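Local coordinates for protein cGAS/DncV-like nucleotidyltransferase in E. coli homolog (PDB 6E0O) that synthesizes cyclic dinucleotide second messengers, probably 3',3'-c-di-AMP from ATP, in a magnesium-dependent reaction that serves CBASS antiphage immunity, at residues Q6-W11 / N287-Q292; S12-T17 / M192-K197; N59-I64 / R132-V137. One frame throughout, in Å; residues are numbered along the deposited sequence.

Contact 1 of 3, residues Q6-W11 / N287-Q292; sequences QQLINW and NYLGYQ
Helix 5-11 near the N-terminus meets the end of helix 275-289 and the residues just after it through Leu8 and Trp11 on one side and Tyr288, Leu289 and Tyr291 on the other. Contact is thin and through side chains alone, CA of Leu8 and CA of Leu289 being 9.9 Å apart. The tightest approach is that of Trp11 CZ3 to Leu289 CD2, 4.0 Å. The methyl lies at the indole edge, near its plane, and the two side chains, each with CG anti to its carbonyl carbon (chi1 -78° for Trp11, -67° for Leu289), run past each other in opposite directions. Further out on the ring, Trp11 CH2 comes to 4.5 Å from Tyr288 CE2 at the edge of the phenol. The chain brings its two ends together in the helical part of the molecule, and helix 188-205 adds to the cluster: Val198 and Arg202 touch Trp11, and Arg202 hydrogen-bonds the Tyr288 hydroxyl. On the other flank Leu8 CD1 rests 4.2 Å from Tyr291 OH, a hydroxyl bonded to the carbonyl of Thr237. Gly290, with positive phi (82°), ends helix 275-289 and turns the chain, and Tyr291 packs beside Leu240 and Arg241 of helix 236-252.

Contact 2 of 3, residues S12-T17 / M192-K197; sequences SRPVST and MVRILK
Arg194 reaches from helix 188-205 to the loop that follows helix 5-11, and its guanidinium is held there at an edge and over a face. At the edge, NH1 donates to the carbonyl O of Ser12 over 2.8 Å with an N-H...O angle of 163°. The acceptor lies in the guanidinium plane, and the nitrogen approaches nearly end-on to the carbonyl. Over one face sits the Pro14 ring, whose CG stands 3.7 Å above the centre of the group; the two side chains cross at a slant. The arginine gets there with an extended chain from CG to NE (chi2 -176°, chi3 -154°), which also carries CD alongside the loop backbone, 3.7 Å from Pro14 N. A second hydrogen bond, from NE to the carbonyl O of Asn53, helps fix the rotation of the flat group.

One residue on, Ile195 adds an apolar contact. Its CG1 and CD1 both approach Ser12 CB, CG1 at 3.9 Å, where the backbones are close enough for the CA atoms of Ser12 and Ile195 to be 5.0 Å apart. Ser12 thus meets the helix with its CB and its carbonyl; its hydroxyl is bonded to the carbonyl O of Ile9.

Lys197, a probable GTP-binding residue, lies on the same helix and bonds Ser216 OG and the carbonyl of Thr54. Helix 188-205 carries the 12-17 loop on one side and helix 216-224, against Val193 and Leu196, on another, while helix 236-252 meets Met192 and Ser12.

Contact 3 of 3, residues N59-I64 / R132-V137; sequences NSDVDI and RITADV. With MG (magnesium ion), chain D; nucleotides of chain B.
Val62, Asp63 and Ile64 pair in parallel register with Ala135, Asp136 and Val137 in the interior of the nucleotidyltransferase sheet, at the ends of strands 62-68 and 135-147 that carry the acidic residues. Three backbone bonds join them: Val62 N to Thr134 O, Asp136 N to Val62 O at 2.8 Å, and Ile64 N to Asp136 O. The compact part is the apolar face. There Val62 CG1 lies 3.5 Å from Ile133 CD1, the two side chains crossing at about a right angle, and Ala135 CB touches both Val62 CG1 and Ile64 CD1. In Ile133, CG1 stands between the backbone N and the carbonyl carbon (chi1 61°), which sends its CD1 toward Val62 CG1. Ile30 of helix 21-38 and Leu46 of strand 42-47 close over this face.

On the polar side of Asn59, Asp61 and Thr134 the contact is looser and wetter. Asp61 and Thr134 lie side by side, with Asp61 OD1 3.4 Å from Thr134 CB. One water links Asn59 O, Asp61 OD1 and Thr134 N, and a second bridges Asn59 ND2 and Arg132 O; Asn59 OD1 is hydrogen-bonded by Lys22 NZ.

Asp63 and Asp136 share the other face of the sheet. Asp63 OD2 holds the magnesium ion at 2.1 Å, and Asp61 reaches it through a water on its carbonyl; Asp61 and Asp136 are probable metal ligands as well. Atom O3' of A2 of chain B lies 2.7 Å from Asp63 OD1 and 3.0 Å from Asp136 OD2. Two carboxylates converging on the 3' oxygen form an acidic site characteristic of this superfamily, consistent with activating that oxygen to close the cyclic dinucleotide.

Along the chain the contacts are nested: contact 3 lies within the loop closed by contact 2, which lies within the loop closed by contact 1. Contacts 1 and 2 have centres 13 Å apart and touch along the end of helix 5-11, Leu8 O lying 3.6 Å from Ile195 CD1; helix 188-205 borders both. Contact 3 is in the sheet, about 17 Å from contact 2 between centres and about 29 Å from contact 1. Ser16 OG probably hydrogen-bonds Ser60 N, 3.2 Å away, which ties the loop after helix 5-11 to the turn that leads into strand 62-68, where the metal-binding Asp63 lies.

Contact 1 of 3, residues Q6-W11 / N287-Q292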
loop_
_atom_site.group_PDB
_atom_site.type_symbol
_atom_site.label_atom_id
_atom_site.label_comp_id
_atom_site.label_asym_id
_atom_site.label_seq_id
_atom_site.Cartn_x
_atom_site.Cartn_y
_atom_site.Cartn_z
ATOM N N GLN A 6 -5.980 -16.055 19.962
ATOM C CA GLN A 6 -4.544 -16.147 19.732
ATOM C C GLN A 6 -4.217 -16.251 18.244
ATOM O O GLN A 6 -3.213 -15.698 17.789
ATOM C CB GLN A 6 -3.951 -17.332 20.489
ATOM C CG GLN A 6 -2.442 -17.384 20.376
ATOM C CD GLN A 6 -1.787 -16.168 20.989
ATOM O OE1 GLN A 6 -2.031 -15.842 22.150
ATOM N NE2 GLN A 6 -0.965 -15.476 20.206
ATOM N N GLN A 7 -5.024 -16.981 17.473
ATOM C CA GLN A 7 -4.771 -17.062 16.037
ATOM C C GLN A 7 -4.898 -15.689 15.387
ATOM O O GLN A 7 -4.099 -15.336 14.509
ATOM C CB GLN A 7 -5.709 -18.081 15.394
ATOM C CG GLN A 7 -5.354 -19.530 15.734
ATOM C CD GLN A 7 -6.353 -20.533 15.180
ATOM O OE1 GLN A 7 -7.508 -20.574 15.602
ATOM N NE2 GLN A 7 -5.907 -21.354 14.236
ATOM N N LEU A 8 -5.885 -14.895 15.812
ATOM C CA LEU A 8 -6.017 -13.544 15.272
ATOM C C LEU A 8 -4.809 -12.699 15.641
ATOM O O LEU A 8 -4.308 -11.926 14.816
ATOM C CB LEU A 8 -7.295 -12.879 15.782
ATOM C CG LEU A 8 -8.618 -13.511 15.356
ATOM C CD1 LEU A 8 -9.775 -12.670 15.893
ATOM C CD2 LEU A 8 -8.702 -13.650 13.851
ATOM N N ILE A 9 -4.335 -12.816 16.884
ATOM C CA ILE A 9 -3.131 -12.091 17.282
ATOM C C ILE A 9 -1.964 -12.479 16.382
ATOM O O ILE A 9 -1.207 -11.621 15.913
ATOM C CB ILE A 9 -2.819 -12.332 18.770
ATOM C CG1 ILE A 9 -3.920 -11.704 19.636
ATOM C CG2 ILE A 9 -1.448 -11.767 19.120
ATOM C CD1 ILE A 9 -3.848 -12.091 21.101
ATOM N N ASN A 10 -1.796 -13.777 16.127
ATOM C CA ASN A 10 -0.689 -14.210 15.279
ATOM C C ASN A 10 -0.795 -13.607 13.885
ATOM O O ASN A 10 0.200 -13.130 13.327
ATOM C CB ASN A 10 -0.648 -15.736 15.195
ATOM C CG ASN A 10 -0.324 -16.387 16.524
ATOM O OD1 ASN A 10 0.137 -15.729 17.453
ATOM N ND2 ASN A 10 -0.554 -17.693 16.614
ATOM N N TRP A 11 -1.998 -13.608 13.314
ATOM C CA TRP A 11 -2.187 -13.048 11.985
ATOM C C TRP A 11 -2.009 -11.539 11.952
ATOM O O TRP A 11 -1.833 -10.969 10.869
ATOM C CB TRP A 11 -3.602 -13.321 11.503
ATOM C CG TRP A 11 -3.850 -14.688 10.999
ATOM C CD1 TRP A 11 -2.929 -15.649 10.695
ATOM C CD2 TRP A 11 -5.125 -15.250 10.727
ATOM N NE1 TRP A 11 -3.564 -16.780 10.237
ATOM C CE2 TRP A 11 -4.916 -16.556 10.248
ATOM C CE3 TRP A 11 -6.430 -14.767 10.819
ATOM C CZ2 TRP A 11 -5.968 -17.391 9.890
ATOM C CZ3 TRP A 11 -7.466 -15.592 10.462
ATOM C CH2 TRP A 11 -7.233 -16.887 9.997
ATOM N N ASN A 287 -17.950 -14.681 6.668
ATOM C CA ASN A 287 -18.260 -16.097 6.519
ATOM C C ASN A 287 -17.033 -16.964 6.780
ATOM O O ASN A 287 -17.132 -18.009 7.435
ATOM C CB ASN A 287 -18.797 -16.361 5.111
ATOM C CG ASN A 287 -20.154 -15.734 4.870
ATOM O OD1 ASN A 287 -20.833 -15.318 5.802
ATOM N ND2 ASN A 287 -20.566 -15.690 3.606
ATOM N N TYR A 288 -15.872 -16.550 6.271
ATOM C CA TYR A 288 -14.649 -17.320 6.461
ATOM C C TYR A 288 -14.273 -17.388 7.930
ATOM O O TYR A 288 -13.853 -18.439 8.425
ATOM C CB TYR A 288 -13.519 -16.666 5.673
ATOM C CG TYR A 288 -12.227 -17.442 5.719
ATOM C CD1 TYR A 288 -12.022 -18.518 4.875
ATOM C CD2 TYR A 288 -11.209 -17.097 6.594
ATOM C CE1 TYR A 288 -10.846 -19.234 4.893
ATOM C CE2 TYR A 288 -10.024 -17.805 6.623
ATOM C CZ TYR A 288 -9.856 -18.884 5.768
ATOM O OH TYR A 288 -8.686 -19.605 5.784
ATOM N N LEU A 289 -14.395 -16.265 8.636
ATOM C CA LEU A 289 -14.028 -16.203 10.042
ATOM C C LEU A 289 -15.032 -16.904 10.944
ATOM O O LEU A 289 -14.656 -17.339 12.037
ATOM C CB LEU A 289 -13.855 -14.739 10.447
ATOM C CG LEU A 289 -12.664 -14.056 9.760
ATOM C CD1 LEU A 289 -12.762 -12.534 9.844
ATOM C CD2 LEU A 289 -11.344 -14.551 10.335
ATOM N N GLY A 290 -16.276 -17.049 10.509
ATOM C CA GLY A 290 -17.227 -17.805 11.291
ATOM C C GLY A 290 -17.863 -17.031 12.407
ATOM O O GLY A 290 -18.299 -17.635 13.391
ATOM N N TYR A 291 -17.911 -15.707 12.288
ATOM C CA TYR A 291 -18.656 -14.895 13.232
ATOM C C TYR A 291 -20.138 -15.236 13.185
ATOM O O TYR A 291 -20.689 -15.590 12.140
ATOM C CB TYR A 291 -18.473 -13.413 12.908
ATOM C CG TYR A 291 -17.187 -12.850 13.443
ATOM C CD1 TYR A 291 -17.027 -12.617 14.804
ATOM C CD2 TYR A 291 -16.126 -12.566 12.599
ATOM C CE1 TYR A 291 -15.857 -12.116 15.307
ATOM C CE2 TYR A 291 -14.959 -12.042 13.095
ATOM C CZ TYR A 291 -14.836 -11.809 14.448
ATOM O OH TYR A 291 -13.642 -11.327 14.933
ATOM N N GLN A 292 -20.781 -15.111 14.336
ATOM C CA GLN A 292 -22.197 -15.412 14.484
ATOM C C GLN A 292 -22.941 -14.207 15.057
ATOM O O GLN A 292 -22.340 -13.270 15.583
ATOM C CB GLN A 292 -22.370 -16.639 15.389
ATOM C CG GLN A 292 -21.953 -16.448 16.851
ATOM C CD GLN A 292 -20.442 -16.406 17.079
ATOM O OE1 GLN A 292 -19.649 -16.435 16.136
ATOM N NE2 GLN A 292 -20.042 -16.326 18.350
ATOM O OXT GLN A 292 -24.171 -14.138 15.011
#

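Contact 2 of 3, residues S12-T17 / M192-K197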
loop_
_atom_site.group_PDB
_atom_site.type_symbol
_atom_site.label_atom_id
_atom_site.label_comp_id
_atom_site.label_asym_id
_atom_site.label_seq_id
_atom_site.Cartn_x
_atom_site.Cartn_y
_atom_site.Cartn_z
ATOM N N SER A 12 -2.105 -10.877 13.095
ATOM C CA SER A 12 -2.015 -9.432 13.140
ATOM C C SER A 12 -0.582 -8.930 13.126
ATOM O O SER A 12 -0.380 -7.716 13.060
ATOM C CB SER A 12 -2.716 -8.905 14.391
ATOM O OG SER A 12 -1.908 -9.114 15.530
ATOM N N ARG A 13 0.405 -9.819 13.204
ATOM C CA ARG A 13 1.794 -9.396 13.300
ATOM C C ARG A 13 2.394 -9.128 11.921
ATOM O O ARG A 13 2.078 -9.825 10.957
ATOM C CB ARG A 13 2.613 -10.481 14.002
ATOM C CG ARG A 13 2.169 -10.756 15.437
ATOM C CD ARG A 13 2.531 -9.567 16.312
ATOM N NE ARG A 13 2.154 -9.706 17.718
ATOM C CZ ARG A 13 1.078 -9.149 18.271
ATOM N NH1 ARG A 13 0.231 -8.426 17.537
ATOM N NH2 ARG A 13 0.848 -9.320 19.566
ATOM N N PRO A 14 3.293 -8.146 11.811
ATOM C CA PRO A 14 4.029 -7.974 10.552
ATOM C C PRO A 14 4.894 -9.196 10.304
ATOM O O PRO A 14 5.474 -9.768 11.229
ATOM C CB PRO A 14 4.900 -6.734 10.793
ATOM C CG PRO A 14 4.461 -6.146 12.060
ATOM C CD PRO A 14 3.730 -7.201 12.852
ATOM N N VAL A 15 4.987 -9.595 9.041
ATOM C CA VAL A 15 5.807 -10.752 8.694
ATOM C C VAL A 15 7.140 -10.334 8.081
ATOM O O VAL A 15 8.200 -10.746 8.561
ATOM C CB VAL A 15 5.012 -11.748 7.834
ATOM C CG1 VAL A 15 5.890 -12.897 7.406
ATOM C CG2 VAL A 15 3.809 -12.267 8.616
ATOM N N SER A 16 7.102 -9.529 7.027
ATOM C CA SER A 16 8.294 -8.913 6.453
ATOM C C SER A 16 8.363 -7.462 6.910
ATOM O O SER A 16 7.335 -6.786 6.990
ATOM C CB SER A 16 8.204 -8.921 4.926
ATOM O OG SER A 16 8.214 -10.228 4.387
ATOM N N THR A 17 9.572 -6.978 7.187
ATOM C CA THR A 17 9.729 -5.579 7.564
ATOM C C THR A 17 11.038 -5.027 7.008
ATOM O O THR A 17 11.905 -5.762 6.529
ATOM C CB THR A 17 9.731 -5.366 9.088
ATOM O OG1 THR A 17 10.945 -5.908 9.629
ATOM C CG2 THR A 17 8.522 -6.006 9.753
ATOM N N MET A 192 -5.578 -4.906 12.529
ATOM C CA MET A 192 -6.785 -5.324 11.826
ATOM C C MET A 192 -6.581 -5.321 10.312
ATOM O O MET A 192 -7.059 -6.228 9.620
ATOM C CB MET A 192 -7.946 -4.414 12.221
ATOM C CG MET A 192 -8.375 -4.595 13.672
ATOM S SD MET A 192 -9.004 -6.256 14.026
ATOM C CE MET A 192 -8.084 -6.694 15.496
ATOM N N VAL A 193 -5.856 -4.329 9.780
ATOM C CA VAL A 193 -5.502 -4.353 8.362
ATOM C C VAL A 193 -4.758 -5.638 8.037
ATOM O O VAL A 193 -5.049 -6.318 7.044
ATOM C CB VAL A 193 -4.664 -3.118 7.991
ATOM C CG1 VAL A 193 -4.025 -3.289 6.608
ATOM C CG2 VAL A 193 -5.498 -1.854 8.038
ATOM N N ARG A 194 -3.762 -5.981 8.860
ATOM C CA ARG A 194 -2.980 -7.183 8.596
ATOM C C ARG A 194 -3.852 -8.433 8.634
ATOM O O ARG A 194 -3.717 -9.314 7.779
ATOM C CB ARG A 194 -1.805 -7.274 9.561
ATOM C CG ARG A 194 -0.795 -6.165 9.340
ATOM C CD ARG A 194 0.415 -6.349 10.272
ATOM N NE ARG A 194 1.069 -5.079 10.554
ATOM C CZ ARG A 194 1.159 -4.512 11.754
ATOM N NH1 ARG A 194 0.653 -5.099 12.836
ATOM N NH2 ARG A 194 1.772 -3.349 11.877
ATOM N N ILE A 195 -4.748 -8.543 9.619
ATOM C CA ILE A 195 -5.632 -9.708 9.667
ATOM C C ILE A 195 -6.442 -9.812 8.382
ATOM O O ILE A 195 -6.578 -10.888 7.796
ATOM C CB ILE A 195 -6.551 -9.655 10.900
ATOM C CG1 ILE A 195 -5.765 -9.889 12.182
ATOM C CG2 ILE A 195 -7.670 -10.688 10.760
ATOM C CD1 ILE A 195 -6.533 -9.514 13.437
ATOM N N LEU A 196 -7.021 -8.698 7.944
ATOM C CA LEU A 196 -7.846 -8.727 6.744
ATOM C C LEU A 196 -7.024 -9.011 5.490
ATOM O O LEU A 196 -7.538 -9.631 4.558
ATOM C CB LEU A 196 -8.655 -7.436 6.625
ATOM C CG LEU A 196 -9.756 -7.310 7.687
ATOM C CD1 LEU A 196 -10.389 -5.924 7.607
ATOM C CD2 LEU A 196 -10.832 -8.360 7.546
ATOM N N LYS A 197 -5.760 -8.576 5.447
ATOM C CA LYS A 197 -4.887 -8.965 4.340
ATOM C C LYS A 197 -4.620 -10.467 4.353
ATOM O O LYS A 197 -4.591 -11.110 3.296
ATOM C CB LYS A 197 -3.582 -8.164 4.380
ATOM C CG LYS A 197 -3.757 -6.690 4.001
ATOM C CD LYS A 197 -2.454 -5.905 4.061
ATOM C CE LYS A 197 -1.462 -6.339 3.007
ATOM N NZ LYS A 197 -0.314 -5.387 2.926
#

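Contact 3 of 3, residues N59-I64 / R132-V137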
loop_
_atom_site.group_PDB
_atom_site.type_symbol
_atom_site.label_atom_id
_atom_site.label_comp_id
_atom_site.label_asym_id
_atom_site.label_seq_id
_atom_site.Cartn_x
_atom_site.Cartn_y
_atom_site.Cartn_z
ATOM N N ASN A 59 9.108 -12.715 2.785
ATOM C CA ASN A 59 9.892 -12.347 1.608
ATOM C C ASN A 59 9.096 -11.461 0.654
ATOM O O ASN A 59 9.201 -11.597 -0.565
ATOM C CB ASN A 59 10.413 -13.598 0.892
ATOM C CG ASN A 59 11.733 -13.365 0.203
ATOM O OD1 ASN A 59 12.715 -12.988 0.844
ATOM N ND2 ASN A 59 11.773 -13.598 -1.106
ATOM N N SER A 60 8.307 -10.541 1.204
ATOM C CA SER A 60 7.434 -9.713 0.383
ATOM C C SER A 60 8.231 -8.745 -0.490
ATOM O O SER A 60 9.303 -8.268 -0.109
ATOM C CB SER A 60 6.494 -8.895 1.275
ATOM O OG SER A 60 5.581 -9.701 1.993
ATOM N N ASP A 61 7.657 -8.401 -1.643
ATOM C CA ASP A 61 8.252 -7.397 -2.516
ATOM C C ASP A 61 8.157 -6.009 -1.885
ATOM O O ASP A 61 7.180 -5.674 -1.207
ATOM C CB ASP A 61 7.510 -7.341 -3.857
ATOM C CG ASP A 61 7.519 -8.661 -4.617
ATOM O OD1 ASP A 61 8.189 -9.625 -4.192
ATOM O OD2 ASP A 61 6.821 -8.730 -5.655
ATOM N N VAL A 62 9.179 -5.187 -2.134
ATOM C CA VAL A 62 9.249 -3.823 -1.613
ATOM C C VAL A 62 9.042 -2.820 -2.745
ATOM O O VAL A 62 9.554 -3.001 -3.854
ATOM C CB VAL A 62 10.582 -3.549 -0.889
ATOM C CG1 VAL A 62 11.778 -3.735 -1.825
ATOM C CG2 VAL A 62 10.572 -2.155 -0.277
ATOM N N ASP A 63 8.320 -1.738 -2.442
ATOM C CA ASP A 63 8.027 -0.668 -3.393
ATOM C C ASP A 63 8.958 0.509 -3.130
ATOM O O ASP A 63 8.816 1.215 -2.126
ATOM C CB ASP A 63 6.565 -0.269 -3.250
ATOM C CG ASP A 63 5.652 -1.447 -3.427
ATOM O OD1 ASP A 63 5.731 -2.063 -4.508
ATOM O OD2 ASP A 63 4.910 -1.794 -2.478
ATOM N N ILE A 64 9.915 0.699 -4.037
ATOM C CA ILE A 64 10.915 1.753 -3.937
ATOM C C ILE A 64 10.543 2.845 -4.926
ATOM O O ILE A 64 10.558 2.620 -6.145
ATOM C CB ILE A 64 12.323 1.217 -4.234
ATOM C CG1 ILE A 64 12.668 0.064 -3.293
ATOM C CG2 ILE A 64 13.353 2.331 -4.167
ATOM C CD1 ILE A 64 13.989 -0.611 -3.627
ATOM N N ARG A 132 18.325 -11.113 -1.637
ATOM C CA ARG A 132 17.579 -9.867 -1.680
ATOM C C ARG A 132 16.155 -10.141 -2.125
ATOM O O ARG A 132 15.910 -11.015 -2.960
ATOM C CB ARG A 132 18.251 -8.811 -2.566
ATOM C CG ARG A 132 18.084 -9.006 -4.032
ATOM C CD ARG A 132 18.725 -7.849 -4.889
ATOM N NE ARG A 132 18.371 -8.191 -6.251
ATOM C CZ ARG A 132 19.206 -8.580 -7.197
ATOM N NH1 ARG A 132 20.516 -8.561 -7.000
ATOM N NH2 ARG A 132 18.707 -8.949 -8.363
ATOM N N ILE A 133 15.220 -9.387 -1.549
ATOM C CA ILE A 133 13.835 -9.467 -1.979
ATOM C C ILE A 133 13.693 -8.837 -3.359
ATOM O O ILE A 133 14.535 -8.057 -3.813
ATOM C CB ILE A 133 12.872 -8.816 -0.972
ATOM C CG1 ILE A 133 13.195 -7.337 -0.803
ATOM C CG2 ILE A 133 12.926 -9.560 0.356
ATOM C CD1 ILE A 133 12.230 -6.613 0.134
ATOM N N THR A 134 12.589 -9.167 -4.022
ATOM C CA THR A 134 12.181 -8.473 -5.228
ATOM C C THR A 134 11.723 -7.063 -4.888
ATOM O O THR A 134 11.128 -6.809 -3.835
ATOM C CB THR A 134 11.056 -9.257 -5.893
ATOM O OG1 THR A 134 11.584 -10.508 -6.349
ATOM C CG2 THR A 134 10.457 -8.500 -7.048
ATOM N N ALA A 135 12.000 -6.147 -5.801
ATOM C CA ALA A 135 11.630 -4.756 -5.628
ATOM C C ALA A 135 10.900 -4.262 -6.860
ATOM O O ALA A 135 11.248 -4.623 -7.988
ATOM C CB ALA A 135 12.861 -3.870 -5.399
ATOM N N ASP A 136 9.891 -3.436 -6.626
ATOM C CA ASP A 136 9.239 -2.662 -7.665
ATOM C C ASP A 136 9.779 -1.247 -7.552
ATOM O O ASP A 136 9.611 -0.605 -6.514
ATOM C CB ASP A 136 7.734 -2.644 -7.427
ATOM C CG ASP A 136 7.066 -3.937 -7.820
ATOM O OD1 ASP A 136 7.746 -4.813 -8.394
ATOM O OD2 ASP A 136 5.845 -4.064 -7.571
ATOM N N VAL A 137 10.438 -0.767 -8.603
ATOM C CA VAL A 137 10.961 0.591 -8.641
ATOM C C VAL A 137 9.962 1.456 -9.395
ATOM O O VAL A 137 9.607 1.155 -10.541
ATOM C CB VAL A 137 12.355 0.634 -9.282
ATOM C CG1 VAL A 137 12.848 2.061 -9.377
ATOM C CG2 VAL A 137 13.307 -0.242 -8.491
HETATM MG MG MG D . 3.586 -3.427 -2.246
ATOM P P A B 2 -0.541 -2.690 -8.692
ATOM O OP1 A B 2 -1.082 -1.565 -9.498
ATOM O OP2 A B 2 -0.436 -4.041 -9.309
ATOM O "O5'" A B 2 0.916 -2.273 -8.195
ATOM C "C5'" A B 2 2.047 -2.365 -9.058
ATOM C "C4'" A B 2 3.154 -1.435 -8.625
ATOM O "O4'" A B 2 2.732 -0.067 -8.868
ATOM C "C3'" A B 2 3.527 -1.514 -7.147
ATOM O "O3'" A B 2 4.926 -1.293 -6.978
ATOM C "C2'" A B 2 2.736 -0.368 -6.531
ATOM O "O2'" A B 2 3.294 0.165 -5.345
ATOM C "C1'" A B 2 2.729 0.663 -7.657
ATOM N N9 A B 2 1.533 1.505 -7.646
ATOM C C8 A B 2 0.261 1.142 -8.024
ATOM N N7 A B 2 -0.623 2.098 -7.903
ATOM C C5 A B 2 0.111 3.163 -7.397
ATOM C C6 A B 2 -0.245 4.476 -7.035
ATOM N N6 A B 2 -1.475 4.985 -7.131
ATOM N N1 A B 2 0.741 5.263 -6.582
ATOM C C2 A B 2 1.981 4.788 -6.471
ATOM N N3 A B 2 2.441 3.576 -6.777
ATOM C C4 A B 2 1.443 2.807 -7.238
HETATM O O HOH W 1 10.371 -10.615 -2.767
HETATM O O HOH W 2 14.155 -13.388 -2.723
HETATM O O HOH W 3 4.450 -6.436 -5.674
HETATM O O HOH W 4 5.045 -3.968 -0.829
HETATM O O HOH W 5 4.659 -4.337 -3.712
#